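Local coordinates for aldehyde dehydrogenase family protein (Pseudomonas syringae pv. tomato, PDB 6X9L) that oxidises long-chain aliphatic aldehydes, such as octanal, probably to the corresponding carboxylic acids with NAD+ as the electron acceptor, at residues A68-T73 with P171-G176; V151-T156 with G220-H225; V251-Q256 with Y476-A481. The protein carries 1 engineered substitution. All blocks are in the same frame, centred on the assembly; numbering follows the deposited sequence.

Interaction 1. Residues A68-T73 with P171-G176; sequences AGWSGT and PAIAAG
Trp-70 reaches out from the last turn of one helix and puts its indole N-H against the end of another. NE1 donates to Ile-173 O at 3.1 Å; the bond is bent to 147° at the hydrogen, but it meets a lone pair in the carbonyl plane. The acceptor sits close to the indole edge, 18° off the ring plane. With CG anti to the backbone N (chi1 -176°), the tryptophan points its five-membered ring at the carbonyl. The side chains of Trp-70 and Ile-173 cross at about a right angle, CZ2 meeting the CG2 branch at 3.5 Å. Gly-176 shares that acceptor. It closes helix 161-174 in a Schellman motif, and its own N also binds Ile-173 O, so one carbonyl takes both the cap and the indole. At this positive phi a CB would be jammed against the carbonyl O of Ala-175. This helix is the crossover of a beta-alpha-beta unit, joining parallel neighbours 143-155 and 178-182 in the NAD-binding sheet, while Trp-70 sits in the last turn of helix 53-71. The Gly-176 carbonyl turns back toward the first helix, 3.6 Å from Trp-70 CD1 and 3.7 Å from Ser-71 CB. Val-81 and Pro-204 also pack against the indole.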
ATOM      1  N   ALA A  68       9.571  16.398 -14.322  1.00 39.09           N
ATOM      2  CA  ALA A  68      10.962  16.755 -14.024  1.00 39.65           C
ATOM      3  C   ALA A  68      11.084  18.196 -13.528  1.00 39.23           C
ATOM      4  O   ALA A  68      11.723  18.462 -12.499  1.00 39.46           O
ATOM      5  CB  ALA A  68      11.830  16.540 -15.263  1.00 39.68           C
ATOM      6  N   GLY A  69      10.477  19.143 -14.254  1.00 37.75           N
ATOM      7  CA  GLY A  69      10.532  20.534 -13.841  1.00 37.40           C
ATOM      8  C   GLY A  69       9.947  20.755 -12.460  1.00 37.55           C
ATOM      9  O   GLY A  69      10.551  21.411 -11.613  1.00 38.00           O
ATOM     10  N   TRP A  70       8.770  20.191 -12.207  1.00 43.72           N
ATOM     11  CA  TRP A  70       8.075  20.429 -10.947  1.00 43.61           C
ATOM     12  C   TRP A  70       8.777  19.744  -9.774  1.00 44.56           C
ATOM     13  O   TRP A  70       8.988  20.356  -8.720  1.00 45.06           O
ATOM     14  CB  TRP A  70       6.637  19.935 -11.066  1.00 42.98           C
ATOM     15  CG  TRP A  70       5.850  20.236  -9.859  1.00 42.98           C
ATOM     16  CD1 TRP A  70       5.239  19.343  -9.030  1.00 43.05           C
ATOM     17  CD2 TRP A  70       5.595  21.535  -9.317  1.00 42.98           C
ATOM     18  NE1 TRP A  70       4.600  20.011  -8.013  1.00 43.26           N
ATOM     19  CE2 TRP A  70       4.803  21.358  -8.164  1.00 43.16           C
ATOM     20  CE3 TRP A  70       5.944  22.833  -9.709  1.00 42.81           C
ATOM     21  CZ2 TRP A  70       4.368  22.427  -7.393  1.00 43.40           C
ATOM     22  CZ3 TRP A  70       5.513  23.888  -8.945  1.00 42.95           C
ATOM     23  CH2 TRP A  70       4.736  23.687  -7.803  1.00 43.28           C
ATOM     24  N   SER A  71       9.107  18.457  -9.918  1.00 40.19           N
ATOM     25  CA  SER A  71       9.864  17.778  -8.871  1.00 41.21           C
ATOM     26  C   SER A  71      11.225  18.425  -8.656  1.00 42.02           C
ATOM     27  O   SER A  71      11.784  18.336  -7.553  1.00 43.02           O
ATOM     28  CB  SER A  71      10.052  16.303  -9.218  1.00 41.52           C
ATOM     29  OG  SER A  71      10.767  16.183 -10.435  1.00 41.43           O
ATOM     30  N   GLY A  72      11.787  19.057  -9.697  1.00 46.72           N
ATOM     31  CA  GLY A  72      12.998  19.815  -9.537  1.00 47.20           C
ATOM     32  C   GLY A  72      12.817  21.198  -8.955  1.00 47.27           C
ATOM     33  O   GLY A  72      13.805  21.919  -8.793  1.00 47.95           O
ATOM     34  N   THR A  73      11.582  21.603  -8.651  1.00 39.91           N
ATOM     35  CA  THR A  73      11.354  22.892  -8.012  1.00 39.93           C
ATOM     36  C   THR A  73      11.479  22.740  -6.498  1.00 40.84           C
ATOM     37  O   THR A  73      11.017  21.755  -5.913  1.00 41.05           O
ATOM     38  CB  THR A  73       9.982  23.454  -8.395  1.00 38.97           C
ATOM     39  OG1 THR A  73       9.902  23.615  -9.820  1.00 38.17           O
ATOM     40  CG2 THR A  73       9.720  24.786  -7.700  1.00 38.99           C
ATOM     41  N   PRO A 171      -1.471  17.493  -1.111  1.00 33.37           N
ATOM     42  CA  PRO A 171      -0.278  16.701  -0.764  1.00 34.43           C
ATOM     43  C   PRO A 171       0.497  16.205  -1.978  1.00 32.91           C
ATOM     44  O   PRO A 171       1.732  16.277  -1.984  1.00 33.50           O
ATOM     45  CB  PRO A 171      -0.867  15.549   0.058  1.00 35.78           C
ATOM     46  CG  PRO A 171      -2.263  15.414  -0.469  1.00 34.04           C
ATOM     47  CD  PRO A 171      -2.719  16.813  -0.733  1.00 33.53           C
ATOM     48  N   ALA A 172      -0.202  15.704  -3.004  1.00 34.59           N
ATOM     49  CA  ALA A 172       0.451  15.234  -4.224  1.00 33.38           C
ATOM     50  C   ALA A 172       1.343  16.310  -4.829  1.00 33.19           C
ATOM     51  O   ALA A 172       2.513  16.064  -5.155  1.00 33.63           O
ATOM     52  CB  ALA A 172      -0.608  14.798  -5.232  1.00 31.51           C
ATOM     53  N   ILE A 173       0.789  17.509  -5.005  1.00 38.28           N
ATOM     54  CA  ILE A 173       1.538  18.622  -5.576  1.00 38.15           C
ATOM     55  C   ILE A 173       2.701  19.002  -4.678  1.00 39.50           C
ATOM     56  O   ILE A 173       3.800  19.309  -5.151  1.00 39.44           O
ATOM     57  CB  ILE A 173       0.595  19.817  -5.784  1.00 37.65           C
ATOM     58  CG1 ILE A 173      -0.473  19.472  -6.814  1.00 36.35           C
ATOM     59  CG2 ILE A 173       1.367  21.037  -6.147  1.00 37.89           C
ATOM     60  CD1 ILE A 173       0.083  18.877  -8.066  1.00 35.78           C
ATOM     61  N   ALA A 174       2.467  19.005  -3.367  1.00 37.90           N
ATOM     62  CA  ALA A 174       3.490  19.449  -2.428  1.00 39.28           C
ATOM     63  C   ALA A 174       4.687  18.517  -2.449  1.00 39.99           C
ATOM     64  O   ALA A 174       5.840  18.967  -2.366  1.00 40.45           O
ATOM     65  CB  ALA A 174       2.908  19.539  -1.019  1.00 40.73           C
ATOM     66  N   ALA A 175       4.427  17.207  -2.563  1.00 34.92           N
ATOM     67  CA  ALA A 175       5.459  16.183  -2.606  1.00 35.59           C
ATOM     68  C   ALA A 175       6.327  16.287  -3.849  1.00 34.61           C
ATOM     69  O   ALA A 175       7.375  15.637  -3.914  1.00 35.24           O
ATOM     70  CB  ALA A 175       4.809  14.799  -2.542  1.00 35.88           C
ATOM     71  N   GLY A 176       5.915  17.087  -4.821  1.00 46.97           N
ATOM     72  CA  GLY A 176       6.551  17.133  -6.110  1.00 46.21           C
ATOM     73  C   GLY A 176       5.935  16.223  -7.146  1.00 45.23           C
ATOM     74  O   GLY A 176       6.521  16.055  -8.215  1.00 44.99           O
TER

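Interaction 2. Residues V151-T156 with G220-H225; sequences VCALIT and GAMAAH. With NAD (nicotinamide-adenine-dinucleotide), chain D.
Met-222 meets strand 151-155 chiefly through its terminal methyl. CE lies 3.7 Å from Ala-153 CB and 4.2 Å from Ile-155 CG1, so it bridges two successive side chains on the same side of the strand. The bend at chi3 (97°) turns the methyl up against the strand, and CE also comes to 3.6 Å from the backbone O of Leu-154, whose own side chain starts off on the other side. Nearer the root of the methionine, CB touches Ala-153 CB at 3.8 Å. Val-56 of helix 53-71 and Ile-231 of the next strand extend this apolar layer.

Strand and helix axes approach to 8.9 Å and run nearly antiparallel, at 148°, the geometry of a Rossmann-like alpha/beta layer. Helix 215-224 leads into strand 230-234, which pairs in parallel with strand 143-155, and the cofactor lies at the carboxyl end of these strands.

The polar contact at this end is to NAD. Ribose hydroxyl O3B donates to Thr-156 O at 2.8 Å, using the backbone carbonyl just past the strand. Around it the contacts are van der Waals. Ile-155 divides its branches between the parts of the adenosine: CG2 lies against the ribose, and CD1 is 3.8 Å from adenine N3A. From the helix, Gly-220 N comes to 3.8 Å from adenine C2A, so strand and helix both border the adenine.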
ATOM      1  N   VAL A 151       3.844  10.396 -11.615  1.00 37.48           N
ATOM      2  CA  VAL A 151       2.531  10.751 -12.148  1.00 36.59           C
ATOM      3  C   VAL A 151       1.463   9.975 -11.377  1.00 36.26           C
ATOM      4  O   VAL A 151       1.573   8.755 -11.203  1.00 37.14           O
ATOM      5  CB  VAL A 151       2.460  10.458 -13.659  1.00 37.31           C
ATOM      6  CG1 VAL A 151       1.055  10.680 -14.173  1.00 36.76           C
ATOM      7  CG2 VAL A 151       3.463  11.309 -14.429  1.00 37.38           C
ATOM      8  N   CYS A 152       0.419  10.681 -10.923  1.00 38.69           N
ATOM      9  CA  CYS A 152      -0.599  10.136 -10.025  1.00 38.15           C
ATOM     10  C   CYS A 152      -1.997  10.303 -10.617  1.00 37.48           C
ATOM     11  O   CYS A 152      -2.349  11.392 -11.087  1.00 37.07           O
ATOM     12  CB  CYS A 152      -0.555  10.837  -8.647  1.00 37.85           C
ATOM     13  SG  CYS A 152       1.018  10.743  -7.786  1.00 39.27           S
ATOM     14  N   ALA A 153      -2.801   9.241 -10.558  1.00 38.40           N
ATOM     15  CA  ALA A 153      -4.209   9.291 -10.941  1.00 38.08           C
ATOM     16  C   ALA A 153      -5.072   9.499  -9.704  1.00 37.17           C
ATOM     17  O   ALA A 153      -4.972   8.737  -8.737  1.00 37.19           O
ATOM     18  CB  ALA A 153      -4.638   8.007 -11.654  1.00 39.04           C
ATOM     19  N   LEU A 154      -5.924  10.520  -9.736  1.00 34.69           N
ATOM     20  CA  LEU A 154      -6.816  10.823  -8.624  1.00 34.16           C
ATOM     21  C   LEU A 154      -8.263  10.719  -9.081  1.00 34.22           C
ATOM     22  O   LEU A 154      -8.660  11.357 -10.066  1.00 34.56           O
ATOM     23  CB  LEU A 154      -6.544  12.218  -8.071  1.00 34.03           C
ATOM     24  CG  LEU A 154      -5.056  12.560  -7.980  1.00 34.32           C
ATOM     25  CD1 LEU A 154      -4.878  14.046  -7.577  1.00 34.42           C
ATOM     26  CD2 LEU A 154      -4.307  11.599  -7.036  1.00 34.69           C
ATOM     27  N   ILE A 155      -9.049   9.930  -8.355  1.00 35.90           N
ATOM     28  CA  ILE A 155     -10.465   9.742  -8.634  1.00 36.12           C
ATOM     29  C   ILE A 155     -11.244  10.079  -7.360  1.00 35.99           C
ATOM     30  O   ILE A 155     -10.927   9.567  -6.274  1.00 35.96           O
ATOM     31  CB  ILE A 155     -10.754   8.305  -9.108  1.00 36.58           C
ATOM     32  CG1 ILE A 155      -9.912   7.975 -10.342  1.00 37.19           C
ATOM     33  CG2 ILE A 155     -12.207   8.119  -9.421  1.00 37.13           C
ATOM     34  CD1 ILE A 155     -10.037   6.533 -10.758  1.00 37.74           C
ATOM     35  N   THR A 156     -12.256  10.932  -7.488  1.00 34.01           N
ATOM     36  CA  THR A 156     -12.959  11.467  -6.335  1.00 34.18           C
ATOM     37  C   THR A 156     -14.472  11.327  -6.455  1.00 34.71           C
ATOM     38  O   THR A 156     -15.023  11.223  -7.561  1.00 34.92           O
ATOM     39  CB  THR A 156     -12.578  12.941  -6.119  1.00 34.30           C
ATOM     40  OG1 THR A 156     -12.675  13.649  -7.356  1.00 34.27           O
ATOM     41  CG2 THR A 156     -11.151  13.041  -5.577  1.00 33.96           C
ATOM     42  N   GLY A 220     -11.016   3.697 -15.598  1.00 43.06           N
ATOM     43  CA  GLY A 220     -10.403   2.447 -16.012  1.00 43.16           C
ATOM     44  C   GLY A 220      -9.115   2.670 -16.781  1.00 43.29           C
ATOM     45  O   GLY A 220      -8.103   1.996 -16.536  1.00 42.89           O
ATOM     46  N   ALA A 221      -9.140   3.622 -17.723  1.00 38.62           N
ATOM     47  CA  ALA A 221      -7.938   3.990 -18.455  1.00 38.46           C
ATOM     48  C   ALA A 221      -6.818   4.389 -17.506  1.00 37.65           C
ATOM     49  O   ALA A 221      -5.663   3.997 -17.706  1.00 37.49           O
ATOM     50  CB  ALA A 221      -8.240   5.119 -19.435  1.00 38.86           C
ATOM     51  N   MET A 222      -7.134   5.172 -16.473  1.00 44.48           N
ATOM     52  CA  MET A 222      -6.106   5.606 -15.529  1.00 43.89           C
ATOM     53  C   MET A 222      -5.533   4.418 -14.762  1.00 43.47           C
ATOM     54  O   MET A 222      -4.308   4.255 -14.664  1.00 43.13           O
ATOM     55  CB  MET A 222      -6.678   6.646 -14.558  1.00 43.68           C
ATOM     56  CG  MET A 222      -6.805   8.054 -15.137  1.00 44.03           C
ATOM     57  SD  MET A 222      -8.168   8.980 -14.393  1.00 44.11           S
ATOM     58  CE  MET A 222      -7.403   9.959 -13.117  1.00 43.22           C
ATOM     59  N   ALA A 223      -6.416   3.559 -14.229  1.00 45.51           N
ATOM     60  CA  ALA A 223      -5.966   2.432 -13.417  1.00 45.00           C
ATOM     61  C   ALA A 223      -5.019   1.530 -14.193  1.00 45.31           C
ATOM     62  O   ALA A 223      -4.108   0.929 -13.606  1.00 45.04           O
ATOM     63  CB  ALA A 223      -7.169   1.635 -12.903  1.00 44.93           C
ATOM     64  N   ALA A 224      -5.201   1.445 -15.511  1.00 42.67           N
ATOM     65  CA  ALA A 224      -4.419   0.557 -16.354  1.00 43.01           C
ATOM     66  C   ALA A 224      -3.273   1.242 -17.083  1.00 43.10           C
ATOM     67  O   ALA A 224      -2.542   0.572 -17.818  1.00 43.45           O
ATOM     68  CB  ALA A 224      -5.321  -0.120 -17.388  1.00 43.64           C
ATOM     69  N   HIS A 225      -3.084   2.535 -16.912  1.00 41.74           N
ATOM     70  CA  HIS A 225      -2.148   3.227 -17.781  1.00 41.95           C
ATOM     71  C   HIS A 225      -0.714   2.827 -17.450  1.00 41.77           C
ATOM     72  O   HIS A 225      -0.320   2.831 -16.279  1.00 41.33           O
ATOM     73  CB  HIS A 225      -2.321   4.733 -17.675  1.00 41.80           C
ATOM     74  CG  HIS A 225      -1.721   5.479 -18.824  1.00 42.15           C
ATOM     75  ND1 HIS A 225      -0.360   5.566 -19.019  1.00 42.12           N
ATOM     76  CD2 HIS A 225      -2.292   6.169 -19.843  1.00 42.67           C
ATOM     77  CE1 HIS A 225      -0.116   6.269 -20.111  1.00 42.54           C
ATOM     78  NE2 HIS A 225      -1.272   6.651 -20.629  1.00 42.86           N
TER
HETATM   79  PA  NAD D 702     -18.286   5.413  -6.598  1.00 30.16           P
HETATM   80  O1A NAD D 702     -17.464   4.311  -6.031  1.00 28.20           O
HETATM   81  O2A NAD D 702     -19.485   4.944  -7.326  1.00 31.14           O
HETATM   82  O5B NAD D 702     -17.396   6.378  -7.545  1.00 29.68           O
HETATM   83  C5B NAD D 702     -16.233   7.020  -7.054  1.00 28.55           C
HETATM   84  C4B NAD D 702     -15.359   7.496  -8.223  1.00 26.47           C
HETATM   85  O4B NAD D 702     -14.944   6.373  -8.972  1.00 25.69           O
HETATM   86  C3B NAD D 702     -16.103   8.384  -9.211  1.00 27.48           C
HETATM   87  O3B NAD D 702     -15.192   9.365  -9.692  1.00 24.94           O
HETATM   88  C2B NAD D 702     -16.487   7.444 -10.341  1.00 28.59           C
HETATM   89  O2B NAD D 702     -16.584   8.090 -11.593  1.00 31.06           O
HETATM   90  C1B NAD D 702     -15.293   6.532 -10.342  1.00 27.32           C
HETATM   91  N9A NAD D 702     -15.568   5.187 -10.829  1.00 26.35           N
HETATM   92  C8A NAD D 702     -16.749   4.477 -10.798  1.00 27.52           C
HETATM   93  N7A NAD D 702     -16.490   3.248 -11.305  1.00 29.18           N
HETATM   94  C5A NAD D 702     -15.181   3.178 -11.648  1.00 29.92           C
HETATM   95  C6A NAD D 702     -14.400   2.174 -12.197  1.00 31.54           C
HETATM   96  N6A NAD D 702     -14.898   0.946 -12.343  1.00 33.16           N
HETATM   97  N1A NAD D 702     -13.060   2.414 -12.415  1.00 28.66           N
HETATM   98  C2A NAD D 702     -12.499   3.629 -12.098  1.00 31.21           C
HETATM   99  N3A NAD D 702     -13.276   4.628 -11.551  1.00 26.74           N
HETATM  100  C4A NAD D 702     -14.592   4.392 -11.341  1.00 27.40           C
HETATM  101  O3  NAD D 702     -18.588   6.455  -5.407  1.00 35.97           O
HETATM  102  PN  NAD D 702     -19.998   6.841  -4.736  1.00 43.35           P
HETATM  103  O1N NAD D 702     -20.582   5.642  -4.089  1.00 43.32           O
HETATM  104  O2N NAD D 702     -20.805   7.618  -5.693  1.00 46.15           O
HETATM  105  O5D NAD D 702     -19.305   7.811  -3.619  1.00 35.80           O
HETATM  106  C5D NAD D 702     -19.665   7.674  -2.266  1.00 26.13           C
HETATM  107  C4D NAD D 702     -18.777   6.604  -1.629  1.00 25.78           C
HETATM  108  O4D NAD D 702     -17.483   7.133  -1.391  1.00 29.74           O
HETATM  109  C3D NAD D 702     -19.329   6.180  -0.281  1.00 27.12           C
HETATM  110  O3D NAD D 702     -19.061   4.814  -0.089  1.00 28.21           O
HETATM  111  C2D NAD D 702     -18.462   6.957   0.676  1.00 26.26           C
HETATM  112  O2D NAD D 702     -18.398   6.361   1.954  1.00 30.05           O
HETATM  113  C1D NAD D 702     -17.117   6.925  -0.043  1.00 24.96           C
HETATM  114  N1N NAD D 702     -16.269   7.971   0.542  1.00 27.90           N
HETATM  115  C2N NAD D 702     -15.163   7.613   1.262  1.00 26.51           C
HETATM  116  C3N NAD D 702     -14.380   8.588   1.865  1.00 29.75           C
HETATM  117  C7N NAD D 702     -13.170   8.247   2.678  1.00 27.07           C
HETATM  118  O7N NAD D 702     -12.290   9.302   2.972  1.00 27.13           O
HETATM  119  N7N NAD D 702     -12.944   7.006   3.119  1.00 24.34           N
HETATM  120  C4N NAD D 702     -14.727   9.928   1.740  1.00 32.89           C
HETATM  121  C5N NAD D 702     -15.857  10.277   1.015  1.00 30.75           C
HETATM  122  C6N NAD D 702     -16.633   9.285   0.426  1.00 30.55           C

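Interaction 3. Residues V251-Q256 with Y476-A481; sequences VKRVTQ and YLETKA
Arg-253 spans the gap to Leu-477 with a nearly straight hydrogen bond, NH1 to the backbone O at 3.0 Å and 168° at the hydrogen. The acceptor lies at the guanidinium edge, in the guanidinium plane. At the carbonyl the approach is less regular: the nitrogen stands above the C=O plane, 58° out of it, and not on a lone pair. The first two torsions of Arg-253 are both extended and carry the side chain across, before a bend at chi3 presents the guanidinium. Glu-475 O accepts a second bond from NH1, so the carbonyls of Glu-475 and Leu-477, two residues apart, both hold that nitrogen.

The strands are not paired with each other. Strand 253-257 is bonded to 230-234, and 477-483 runs antiparallel to 143-155, so the arginine ties separated members of one mixed sheet, its side chain touching Met-230 and Ile-149 of the two strands between.

Charge adds a looser link. NH2 lies 3.4 Å from Glu-478 OE2 in a salt bridge whose guanidinium and carboxylate planes are 66° apart. The same oxygen is held by Arg-466 of the second subunit, so two arginines share the carboxylate and probably stabilise its ionised form. Beyond it, Ala-481 joins a parallel ladder with a strand of that subunit, and the sheet continues across the dimer interface, as is characteristic of aldehyde dehydrogenases.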
ATOM      1  N   VAL A 251       1.694  -2.673 -11.215  1.00 34.11           N
ATOM      2  CA  VAL A 251       2.286  -2.629  -9.882  1.00 33.73           C
ATOM      3  C   VAL A 251       2.290  -1.200  -9.358  1.00 33.33           C
ATOM      4  O   VAL A 251       3.222  -0.786  -8.649  1.00 33.21           O
ATOM      5  CB  VAL A 251       3.706  -3.229  -9.875  1.00 34.01           C
ATOM      6  CG1 VAL A 251       4.185  -3.515  -8.427  1.00 33.68           C
ATOM      7  CG2 VAL A 251       3.718  -4.485 -10.688  1.00 34.29           C
ATOM      8  N   LYS A 252       1.237  -0.446  -9.675  1.00 37.78           N
ATOM      9  CA  LYS A 252       1.124   0.898  -9.128  1.00 37.41           C
ATOM     10  C   LYS A 252       0.951   0.854  -7.618  1.00 37.12           C
ATOM     11  O   LYS A 252       0.548  -0.161  -7.044  1.00 37.25           O
ATOM     12  CB  LYS A 252      -0.061   1.642  -9.731  1.00 37.46           C
ATOM     13  CG  LYS A 252      -0.422   1.194 -11.096  1.00 37.95           C
ATOM     14  CD  LYS A 252      -1.172   2.281 -11.829  1.00 37.98           C
ATOM     15  CE  LYS A 252      -1.301   1.920 -13.280  1.00 38.49           C
ATOM     16  NZ  LYS A 252      -1.524   3.143 -14.007  1.00 38.78           N
ATOM     17  N   ARG A 253       1.295   1.974  -6.979  1.00 33.56           N
ATOM     18  CA  ARG A 253       0.834   2.255  -5.627  1.00 33.49           C
ATOM     19  C   ARG A 253      -0.653   2.586  -5.667  1.00 33.35           C
ATOM     20  O   ARG A 253      -1.087   3.442  -6.446  1.00 33.38           O
ATOM     21  CB  ARG A 253       1.589   3.424  -4.994  1.00 33.25           C
ATOM     22  CG  ARG A 253       0.975   3.801  -3.638  1.00 33.40           C
ATOM     23  CD  ARG A 253       1.863   4.736  -2.837  1.00 33.86           C
ATOM     24  NE  ARG A 253       3.201   4.182  -2.641  1.00 34.01           N
ATOM     25  CZ  ARG A 253       4.219   4.879  -2.158  1.00 34.25           C
ATOM     26  NH1 ARG A 253       4.053   6.151  -1.834  1.00 34.46           N
ATOM     27  NH2 ARG A 253       5.400   4.307  -2.018  1.00 34.17           N
ATOM     28  N   VAL A 254      -1.425   1.889  -4.840  1.00 37.27           N
ATOM     29  CA  VAL A 254      -2.877   1.972  -4.835  1.00 37.16           C
ATOM     30  C   VAL A 254      -3.301   2.534  -3.485  1.00 37.38           C
ATOM     31  O   VAL A 254      -3.004   1.945  -2.435  1.00 37.63           O
ATOM     32  CB  VAL A 254      -3.523   0.595  -5.092  1.00 37.25           C
ATOM     33  CG1 VAL A 254      -5.044   0.639  -4.842  1.00 37.10           C
ATOM     34  CG2 VAL A 254      -3.190   0.094  -6.517  1.00 37.43           C
ATOM     35  N   THR A 255      -3.982   3.672  -3.509  1.00 39.25           N
ATOM     36  CA  THR A 255      -4.526   4.283  -2.310  1.00 39.77           C
ATOM     37  C   THR A 255      -6.046   4.312  -2.417  1.00 39.72           C
ATOM     38  O   THR A 255      -6.587   4.756  -3.434  1.00 39.54           O
ATOM     39  CB  THR A 255      -3.958   5.690  -2.123  1.00 40.19           C
ATOM     40  OG1 THR A 255      -2.638   5.574  -1.581  1.00 40.40           O
ATOM     41  CG2 THR A 255      -4.811   6.491  -1.175  1.00 41.02           C
ATOM     42  N   GLN A 256      -6.732   3.832  -1.375  1.00 40.66           N
ATOM     43  CA  GLN A 256      -8.185   3.652  -1.410  1.00 40.52           C
ATOM     44  C   GLN A 256      -8.834   4.128  -0.118  1.00 41.24           C
ATOM     45  O   GLN A 256      -8.412   3.753   0.978  1.00 41.85           O
ATOM     46  CB  GLN A 256      -8.567   2.186  -1.648  1.00 40.08           C
ATOM     47  CG  GLN A 256      -7.935   1.572  -2.881  1.00 39.69           C
ATOM     48  CD  GLN A 256      -7.902   0.067  -2.796  1.00 39.66           C
ATOM     49  OE1 GLN A 256      -7.124  -0.502  -2.020  1.00 39.88           O
ATOM     50  NE2 GLN A 256      -8.754  -0.591  -3.585  1.00 39.49           N
ATOM     51  N   TYR A 476       2.501  10.024  -1.173  1.00 40.92           N
ATOM     52  CA  TYR A 476       2.978  10.403  -2.494  1.00 40.59           C
ATOM     53  C   TYR A 476       4.497  10.418  -2.598  1.00 40.59           C
ATOM     54  O   TYR A 476       5.032  10.864  -3.620  1.00 40.53           O
ATOM     55  CB  TYR A 476       2.399  11.762  -2.885  1.00 40.66           C
ATOM     56  CG  TYR A 476       0.900  11.712  -3.021  1.00 40.52           C
ATOM     57  CD1 TYR A 476       0.304  11.381  -4.233  1.00 39.96           C
ATOM     58  CD2 TYR A 476       0.077  11.950  -1.930  1.00 40.82           C
ATOM     59  CE1 TYR A 476      -1.066  11.312  -4.353  1.00 39.73           C
ATOM     60  CE2 TYR A 476      -1.288  11.895  -2.045  1.00 40.71           C
ATOM     61  CZ  TYR A 476      -1.861  11.573  -3.256  1.00 40.20           C
ATOM     62  OH  TYR A 476      -3.233  11.516  -3.375  1.00 39.98           O
ATOM     63  N   LEU A 477       5.203   9.902  -1.593  1.00 36.46           N
ATOM     64  CA  LEU A 477       6.656   9.801  -1.639  1.00 36.48           C
ATOM     65  C   LEU A 477       7.100   8.350  -1.720  1.00 36.11           C
ATOM     66  O   LEU A 477       6.568   7.493  -1.015  1.00 36.05           O
ATOM     67  CB  LEU A 477       7.290  10.457  -0.408  1.00 36.94           C
ATOM     68  CG  LEU A 477       6.906  11.925  -0.213  1.00 37.39           C
ATOM     69  CD1 LEU A 477       7.300  12.365   1.181  1.00 37.52           C
ATOM     70  CD2 LEU A 477       7.536  12.809  -1.293  1.00 37.37           C
ATOM     71  N   GLU A 478       8.068   8.081  -2.597  1.00 43.35           N
ATOM     72  CA  GLU A 478       8.848   6.857  -2.506  1.00 43.09           C
ATOM     73  C   GLU A 478       9.864   6.973  -1.380  1.00 43.48           C
ATOM     74  O   GLU A 478      10.032   8.023  -0.757  1.00 44.11           O
ATOM     75  CB  GLU A 478       9.572   6.555  -3.808  1.00 42.67           C
ATOM     76  CG  GLU A 478       8.715   5.902  -4.849  1.00 42.68           C
ATOM     77  CD  GLU A 478       8.330   4.467  -4.501  1.00 42.87           C
ATOM     78  OE1 GLU A 478       7.807   3.776  -5.405  1.00 42.88           O
ATOM     79  OE2 GLU A 478       8.547   4.034  -3.333  1.00 43.07           O
ATOM     80  N   THR A 479      10.573   5.881  -1.142  1.00 37.95           N
ATOM     81  CA  THR A 479      11.571   5.815  -0.085  1.00 38.25           C
ATOM     82  C   THR A 479      12.846   5.215  -0.662  1.00 38.15           C
ATOM     83  O   THR A 479      12.817   4.131  -1.270  1.00 37.78           O
ATOM     84  CB  THR A 479      11.033   5.000   1.100  1.00 38.30           C
ATOM     85  OG1 THR A 479      10.037   5.780   1.767  1.00 38.45           O
ATOM     86  CG2 THR A 479      12.138   4.623   2.088  1.00 38.92           C
ATOM     87  N   LYS A 480      13.955   5.933  -0.506  1.00 39.58           N
ATOM     88  CA  LYS A 480      15.219   5.516  -1.080  1.00 39.40           C
ATOM     89  C   LYS A 480      16.277   5.430   0.006  1.00 40.13           C
ATOM     90  O   LYS A 480      16.368   6.313   0.863  1.00 40.93           O
ATOM     91  CB  LYS A 480      15.663   6.473  -2.181  1.00 39.07           C
ATOM     92  CG  LYS A 480      17.037   6.165  -2.724  1.00 38.83           C
ATOM     93  CD  LYS A 480      17.444   7.190  -3.754  1.00 38.64           C
ATOM     94  CE  LYS A 480      16.828   6.877  -5.109  1.00 38.20           C
ATOM     95  NZ  LYS A 480      17.062   7.975  -6.070  1.00 38.11           N
ATOM     96  N   ALA A 481      17.065   4.356  -0.021  1.00 38.73           N
ATOM     97  CA  ALA A 481      18.209   4.208   0.873  1.00 39.33           C
ATOM     98  C   ALA A 481      19.475   4.298   0.041  1.00 38.98           C
ATOM     99  O   ALA A 481      19.646   3.547  -0.927  1.00 38.34           O
ATOM    100  CB  ALA A 481      18.174   2.893   1.653  1.00 39.59           C
TER

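In the fold
The three contacts illustrate how an NAD-binding sheet is tied to its helices and to its neighbour subunit. Tyr-476 connects them: its ring atom CE1 packs on Ala-172 CB of interaction 1 at 3.6 Å, while CD1 meets Cys-152 SG of interaction 2 at 3.7 Å. Lys-252 of interaction 3 reaches the end of helix 215-224 in interaction 2, NZ probably bonding to His-225 O (2.6 Å) and Met-222 O (3.1 Å). Interactions 1 and 2 do not touch: their nearest atoms are about 5 Å apart and their centres 18 Å. Only interaction 2 reaches the cofactor; the side chain of Tyr-476 stays about 11 Å from NAD, and interaction 1 lies away from the octanal and NAD sites.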